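Local coordinates for ATP12 ATPase (Paracoccus denitrificans, PDB 2R31), which probably acts as a chaperone in assembly of the F1 part of ATP synthase, at residues A[40-45]-A[77-82]; A[165-170]-A[231-236]. All blocks are in the same frame, centred on the assembly; numbering follows the deposited sequence.

Two contacts illustrate how a small surface contact and a buried helix pair can be tied together by one helix. Interaction 1 sets the loop 40-45, between strand 32-33 and helix 47-58, on the last turns of helix 70-82. Interaction 2, which opens only after interaction 1 has closed along the chain, packs helix 163-174 against the end of helix 214-236. Their centres lie about 13 Å apart, and helix 70-82 bridges them: Ile-79 and Glu-80 meet the loop, while Ala-78 and Val-82 rest on Thr-167. Helix 70-82 thus helps to join the N-terminal strands and loop to the helical C-terminal part of this presumed F1 assembly chaperone.

Interaction 1. Residues A[40-45]-A[77-82]; sequences QPLRLP and SAIEKV
Ile-79, on the last turns of helix 70-82, packs at the protein surface against Gln-40, Pro-41 and Leu-42 of the loop that follows strand 32-33, a van der Waals contact beside which one water joins Gln-40 to Glu-80. Ile-79 CG2 lies 3.7 Å from Gln-40 OE1 and 3.8 Å from Pro-41 O, while Ile-79 CD1 points to Leu-42, the exact placement of these two side chains being doubtful. CG2 stands anti to the backbone N of Ile-79 and CG1 anti to its carbonyl carbon (chi1 -66°), which splits the two branches between Gln-40 and Leu-42. The helix closes in a wider pi-type turn, where Ser-77 O accepts from both Lys-81 N and Val-82 N. Within that turn, Glu-80 O takes a hydrogen bond from a water at 2.8 Å, and Gln-40 NE2 donates to that water at 2.9 Å. An alanine in place of Gln-40 would probably leave this water without its loop-side donor and Ile-79 CG2 less covered. The extended glutamine slides past Ile-79 in the opposite direction and slants across Glu-80, Gln-40 NE2 lying 4.0 Å from Glu-80 CG with the amide and carboxylate planes 30° apart. Glu-80 OE2 is engaged by Thr-36 OG1 and Gly-38 N.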
loop_
_atom_site.group_PDB
_atom_site.type_symbol
_atom_site.label_atom_id
_atom_site.label_comp_id
_atom_site.label_asym_id
_atom_site.label_seq_id
_atom_site.Cartn_x
_atom_site.Cartn_y
_atom_site.Cartn_z
ATOM N N GLN A 40 -13.231 -5.212 17.976
ATOM C CA GLN A 40 -13.385 -6.399 17.153
ATOM C C GLN A 40 -12.223 -7.344 17.446
ATOM O O GLN A 40 -11.135 -6.871 17.799
ATOM C CB GLN A 40 -13.443 -6.078 15.670
ATOM C CG GLN A 40 -14.672 -5.223 15.403
ATOM C CD GLN A 40 -14.789 -4.766 13.968
ATOM O OE1 GLN A 40 -14.390 -5.484 13.068
ATOM N NE2 GLN A 40 -15.343 -3.579 13.826
ATOM N N PRO A 41 -12.440 -8.650 17.386
ATOM C CA PRO A 41 -11.316 -9.545 17.589
ATOM C C PRO A 41 -10.223 -9.274 16.571
ATOM O O PRO A 41 -10.473 -9.126 15.403
ATOM C CB PRO A 41 -11.881 -10.953 17.419
ATOM C CG PRO A 41 -13.340 -10.780 17.700
ATOM C CD PRO A 41 -13.677 -9.401 17.168
ATOM N N LEU A 42 -8.971 -9.152 16.994
ATOM C CA LEU A 42 -7.818 -9.048 16.152
ATOM C C LEU A 42 -7.383 -10.481 15.859
ATOM O O LEU A 42 -6.859 -11.182 16.734
ATOM C CB LEU A 42 -6.666 -8.255 16.764
ATOM C CG LEU A 42 -5.459 -8.066 15.852
ATOM C CD1 LEU A 42 -5.757 -7.078 14.743
ATOM C CD2 LEU A 42 -4.212 -7.616 16.628
ATOM N N ARG A 43 -7.593 -10.959 14.644
ATOM C CA ARG A 43 -7.196 -12.277 14.193
ATOM C C ARG A 43 -6.393 -12.090 12.900
ATOM O O ARG A 43 -6.818 -11.367 12.007
ATOM C CB ARG A 43 -8.368 -13.214 13.977
ATOM C CG ARG A 43 -9.077 -13.569 15.258
ATOM C CD ARG A 43 -8.290 -14.443 16.231
ATOM N NE ARG A 43 -9.090 -14.743 17.418
ATOM C CZ ARG A 43 -9.230 -13.926 18.470
ATOM N NH1 ARG A 43 -8.607 -12.767 18.544
ATOM N NH2 ARG A 43 -10.017 -14.268 19.487
ATOM N N LEU A 44 -5.226 -12.736 12.823
ATOM C CA LEU A 44 -4.270 -12.494 11.749
ATOM C C LEU A 44 -4.035 -13.736 10.901
ATOM O O LEU A 44 -4.099 -14.867 11.410
ATOM C CB LEU A 44 -2.943 -12.069 12.384
ATOM C CG LEU A 44 -3.083 -10.917 13.388
ATOM C CD1 LEU A 44 -1.765 -10.779 14.117
ATOM C CD2 LEU A 44 -3.500 -9.625 12.713
ATOM N N PRO A 45 -3.730 -13.561 9.628
ATOM C CA PRO A 45 -3.679 -14.729 8.717
ATOM C C PRO A 45 -2.432 -15.567 8.840
ATOM O O PRO A 45 -2.440 -16.716 8.363
ATOM C CB PRO A 45 -3.779 -14.105 7.323
ATOM C CG PRO A 45 -3.222 -12.729 7.520
ATOM C CD PRO A 45 -3.736 -12.306 8.856
ATOM N N SER A 77 -7.002 -1.803 10.188
ATOM C CA SER A 77 -7.716 -1.408 8.960
ATOM C C SER A 77 -8.220 -2.608 8.191
ATOM O O SER A 77 -9.319 -2.618 7.674
ATOM C CB SER A 77 -6.803 -0.534 8.117
ATOM O OG SER A 77 -7.478 -0.167 6.931
ATOM N N ALA A 78 -7.397 -3.652 8.107
ATOM C CA ALA A 78 -7.845 -4.861 7.421
ATOM C C ALA A 78 -9.134 -5.378 8.044
ATOM O O ALA A 78 -10.094 -5.751 7.367
ATOM C CB ALA A 78 -6.772 -5.941 7.465
ATOM N N ILE A 79 -9.172 -5.463 9.369
ATOM C CA ILE A 79 -10.296 -6.059 10.076
ATOM C C ILE A 79 -11.488 -5.126 10.086
ATOM O O ILE A 79 -12.638 -5.577 9.833
ATOM C CB ILE A 79 -9.855 -6.468 11.500
ATOM C CG1 ILE A 79 -8.826 -7.580 11.437
ATOM C CG2 ILE A 79 -11.078 -6.881 12.359
ATOM C CD1 ILE A 79 -7.960 -7.738 12.666
ATOM N N GLU A 80 -11.306 -3.843 10.383
ATOM C CA GLU A 80 -12.409 -2.926 10.588
ATOM C C GLU A 80 -12.950 -2.328 9.284
ATOM O O GLU A 80 -14.154 -1.996 9.239
ATOM C CB GLU A 80 -12.024 -1.755 11.484
ATOM C CG GLU A 80 -11.692 -2.235 12.903
ATOM C CD GLU A 80 -11.638 -1.162 13.911
ATOM O OE1 GLU A 80 -11.546 0.046 13.580
ATOM O OE2 GLU A 80 -11.758 -1.402 15.129
ATOM N N LYS A 81 -12.113 -2.154 8.276
ATOM C CA LYS A 81 -12.433 -1.421 7.052
ATOM C C LYS A 81 -12.404 -2.279 5.810
ATOM O O LYS A 81 -13.369 -2.332 5.071
ATOM C CB LYS A 81 -11.541 -0.189 6.932
ATOM C CG LYS A 81 -11.602 0.776 8.090
ATOM C CD LYS A 81 -10.651 1.891 8.343
ATOM C CE LYS A 81 -9.187 1.697 8.120
ATOM N NZ LYS A 81 -8.357 2.883 7.845
ATOM N N VAL A 82 -11.299 -2.946 5.534
ATOM C CA VAL A 82 -11.146 -3.579 4.227
ATOM C C VAL A 82 -11.859 -4.907 4.117
ATOM O O VAL A 82 -12.651 -5.089 3.181
ATOM C CB VAL A 82 -9.662 -3.723 3.837
ATOM C CG1 VAL A 82 -9.543 -4.434 2.520
ATOM C CG2 VAL A 82 -8.988 -2.353 3.853
HETATM O O HOH W 1 -15.935 -2.245 11.335
#

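Interaction 2. Residues A[165-170]-A[231-236]; sequences GLTALH and ERFWHL
Ala-168 fits against Phe-233 and Trp-234 where helix 163-174 meets the last turns of helix 214-236, and the whole interface is van der Waals packing, with no hydrogen bond across it. The two helical segments run nearly antiparallel, at 161° between their directions, and their axes come within 8.2 Å. Such closeness depends on small residues: Ala-168 CB reaches Trp-234 N at 3.6 Å and Trp-234 CB at 3.8 Å.

The aromatic contacts divide around this methyl. Phe-233 offers its ring edge, with Phe-233 CD2 4.0 Å from Ala-168 CB and the methyl near the plane of the ring. Farther along the same ring, Thr-167 CG2 approaches CE2 obliquely. On the Trp-234 side the indole meets Gly-165 obliquely, Trp-234 CZ3 lying 3.6 Å from Gly-165 CA, while Gly-165 O sits at the ring edge in its plane, 3.7 Å from Trp-234 CE3. With CG anti to the backbone N (chi1 172°), the six-membered part of the indole is carried to this glycine, whose lack of a side chain lets Trp-234 CZ3 come so close.

Polar groups at the margin find partners within their own helices or next to them. Thr-167 OG1 bonds Pro-163 O one turn earlier, Trp-234 O is bonded by Thr-237 OG1 and Arg-238 NE, and the Trp-234 ring forms a cation-pi contact with Arg-238.

Around the pair, helix 70-82 lies against Thr-167 and Phe-233 through Ala-78, Val-82 and Ser-74, helix 86-95 packs on Leu-166, and helix 179-186 meets Leu-169 and Trp-234 through Ile-186.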
loop_
_atom_site.group_PDB
_atom_site.type_symbol
_atom_site.label_atom_id
_atom_site.label_comp_id
_atom_site.label_asym_id
_atom_site.label_seq_id
_atom_site.Cartn_x
_atom_site.Cartn_y
_atom_site.Cartn_z
ATOM N N GLY A 165 -4.040 -8.935 2.013
ATOM C CA GLY A 165 -3.285 -8.549 0.845
ATOM C C GLY A 165 -3.874 -7.322 0.153
ATOM O O GLY A 165 -3.132 -6.436 -0.294
ATOM N N LEU A 166 -5.204 -7.256 0.073
ATOM C CA LEU A 166 -5.854 -6.080 -0.485
ATOM C C LEU A 166 -5.559 -4.833 0.343
ATOM O O LEU A 166 -5.361 -3.742 -0.182
ATOM C CB LEU A 166 -7.382 -6.341 -0.563
ATOM C CG LEU A 166 -8.181 -5.281 -1.313
ATOM C CD1 LEU A 166 -7.835 -5.242 -2.786
ATOM C CD2 LEU A 166 -9.688 -5.503 -1.139
ATOM N N THR A 167 -5.532 -5.021 1.678
ATOM C CA THR A 167 -5.188 -3.927 2.593
ATOM C C THR A 167 -3.790 -3.406 2.278
ATOM O O THR A 167 -3.586 -2.201 2.199
ATOM C CB THR A 167 -5.294 -4.394 4.041
ATOM O OG1 THR A 167 -6.640 -4.826 4.306
ATOM C CG2 THR A 167 -4.966 -3.255 4.999
ATOM N N ALA A 168 -2.834 -4.311 2.110
ATOM C CA ALA A 168 -1.463 -3.926 1.776
ATOM C C ALA A 168 -1.406 -3.190 0.419
ATOM O O ALA A 168 -0.710 -2.195 0.255
ATOM C CB ALA A 168 -0.559 -5.133 1.721
ATOM N N LEU A 169 -2.134 -3.711 -0.584
ATOM C CA LEU A 169 -2.134 -3.091 -1.909
ATOM C C LEU A 169 -2.596 -1.651 -1.848
ATOM O O LEU A 169 -2.131 -0.798 -2.618
ATOM C CB LEU A 169 -2.996 -3.910 -2.877
ATOM C CG LEU A 169 -3.091 -3.346 -4.278
ATOM C CD1 LEU A 169 -1.736 -3.359 -4.983
ATOM C CD2 LEU A 169 -4.125 -4.083 -5.117
ATOM N N HIS A 170 -3.582 -1.368 -0.999
ATOM C CA HIS A 170 -4.284 -0.098 -1.028
ATOM C C HIS A 170 -3.358 1.096 -1.196
ATOM O O HIS A 170 -3.505 1.847 -2.186
ATOM C CB HIS A 170 -5.166 0.007 0.234
ATOM C CG HIS A 170 -6.025 1.219 0.261
ATOM N ND1 HIS A 170 -5.535 2.461 0.574
ATOM C CD2 HIS A 170 -7.312 1.416 -0.006
ATOM C CE1 HIS A 170 -6.576 3.341 0.487
ATOM N NE2 HIS A 170 -7.694 2.736 0.140
ATOM N N GLU A 231 4.305 -2.493 1.811
ATOM C CA GLU A 231 5.062 -3.600 1.254
ATOM C C GLU A 231 5.402 -4.627 2.310
ATOM O O GLU A 231 5.293 -5.847 2.090
ATOM C CB GLU A 231 6.314 -3.021 0.579
ATOM C CG GLU A 231 7.293 -4.025 0.046
ATOM C CD GLU A 231 8.525 -3.284 -0.501
ATOM O OE1 GLU A 231 9.172 -2.483 0.268
ATOM O OE2 GLU A 231 8.869 -3.457 -1.654
ATOM N N ARG A 232 5.833 -4.160 3.490
ATOM C CA ARG A 232 6.137 -5.086 4.607
ATOM C C ARG A 232 4.903 -5.888 4.994
ATOM O O ARG A 232 4.974 -7.082 5.246
ATOM C CB ARG A 232 6.675 -4.242 5.774
ATOM C CG ARG A 232 7.013 -5.034 7.010
ATOM C CD ARG A 232 8.080 -6.094 6.796
ATOM N NE ARG A 232 8.580 -6.550 8.081
ATOM C CZ ARG A 232 9.278 -7.656 8.241
ATOM N NH1 ARG A 232 9.583 -8.425 7.204
ATOM N NH2 ARG A 232 9.688 -7.989 9.471
ATOM N N PHE A 233 3.738 -5.213 5.094
ATOM C CA PHE A 233 2.504 -5.889 5.439
ATOM C C PHE A 233 2.154 -6.926 4.384
ATOM O O PHE A 233 1.691 -8.037 4.738
ATOM C CB PHE A 233 1.398 -4.829 5.607
ATOM C CG PHE A 233 0.159 -5.314 6.302
ATOM C CD1 PHE A 233 0.176 -5.570 7.654
ATOM C CD2 PHE A 233 -1.050 -5.514 5.657
ATOM C CE1 PHE A 233 -0.939 -5.955 8.363
ATOM C CE2 PHE A 233 -2.192 -5.883 6.364
ATOM C CZ PHE A 233 -2.122 -6.080 7.696
ATOM N N TRP A 234 2.348 -6.632 3.108
ATOM C CA TRP A 234 2.148 -7.602 2.033
ATOM C C TRP A 234 2.979 -8.855 2.303
ATOM O O TRP A 234 2.476 -9.990 2.319
ATOM C CB TRP A 234 2.527 -6.996 0.643
ATOM C CG TRP A 234 2.485 -8.091 -0.375
ATOM C CD1 TRP A 234 3.548 -8.814 -0.822
ATOM C CD2 TRP A 234 1.332 -8.628 -1.019
ATOM N NE1 TRP A 234 3.120 -9.779 -1.698
ATOM C CE2 TRP A 234 1.782 -9.693 -1.849
ATOM C CE3 TRP A 234 -0.031 -8.344 -1.014
ATOM C CZ2 TRP A 234 0.916 -10.448 -2.627
ATOM C CZ3 TRP A 234 -0.887 -9.080 -1.772
ATOM C CH2 TRP A 234 -0.424 -10.127 -2.583
ATOM N N HIS A 235 4.288 -8.691 2.481
ATOM C CA HIS A 235 5.152 -9.851 2.611
ATOM C C HIS A 235 4.804 -10.671 3.851
ATOM O O HIS A 235 4.808 -11.913 3.820
ATOM C CB HIS A 235 6.614 -9.445 2.616
ATOM C CG HIS A 235 7.106 -8.962 1.302
ATOM N ND1 HIS A 235 7.062 -9.733 0.176
ATOM C CD2 HIS A 235 7.600 -7.755 0.982
ATOM C CE1 HIS A 235 7.561 -8.974 -0.834
ATOM N NE2 HIS A 235 7.923 -7.779 -0.361
ATOM N N LEU A 236 4.523 -10.005 4.974
ATOM C CA LEU A 236 4.244 -10.721 6.200
ATOM C C LEU A 236 2.949 -11.500 6.163
ATOM O O LEU A 236 2.769 -12.400 6.973
ATOM C CB LEU A 236 4.225 -9.766 7.389
ATOM C CG LEU A 236 5.591 -9.242 7.832
ATOM C CD1 LEU A 236 5.394 -8.137 8.847
ATOM C CD2 LEU A 236 6.463 -10.325 8.416
#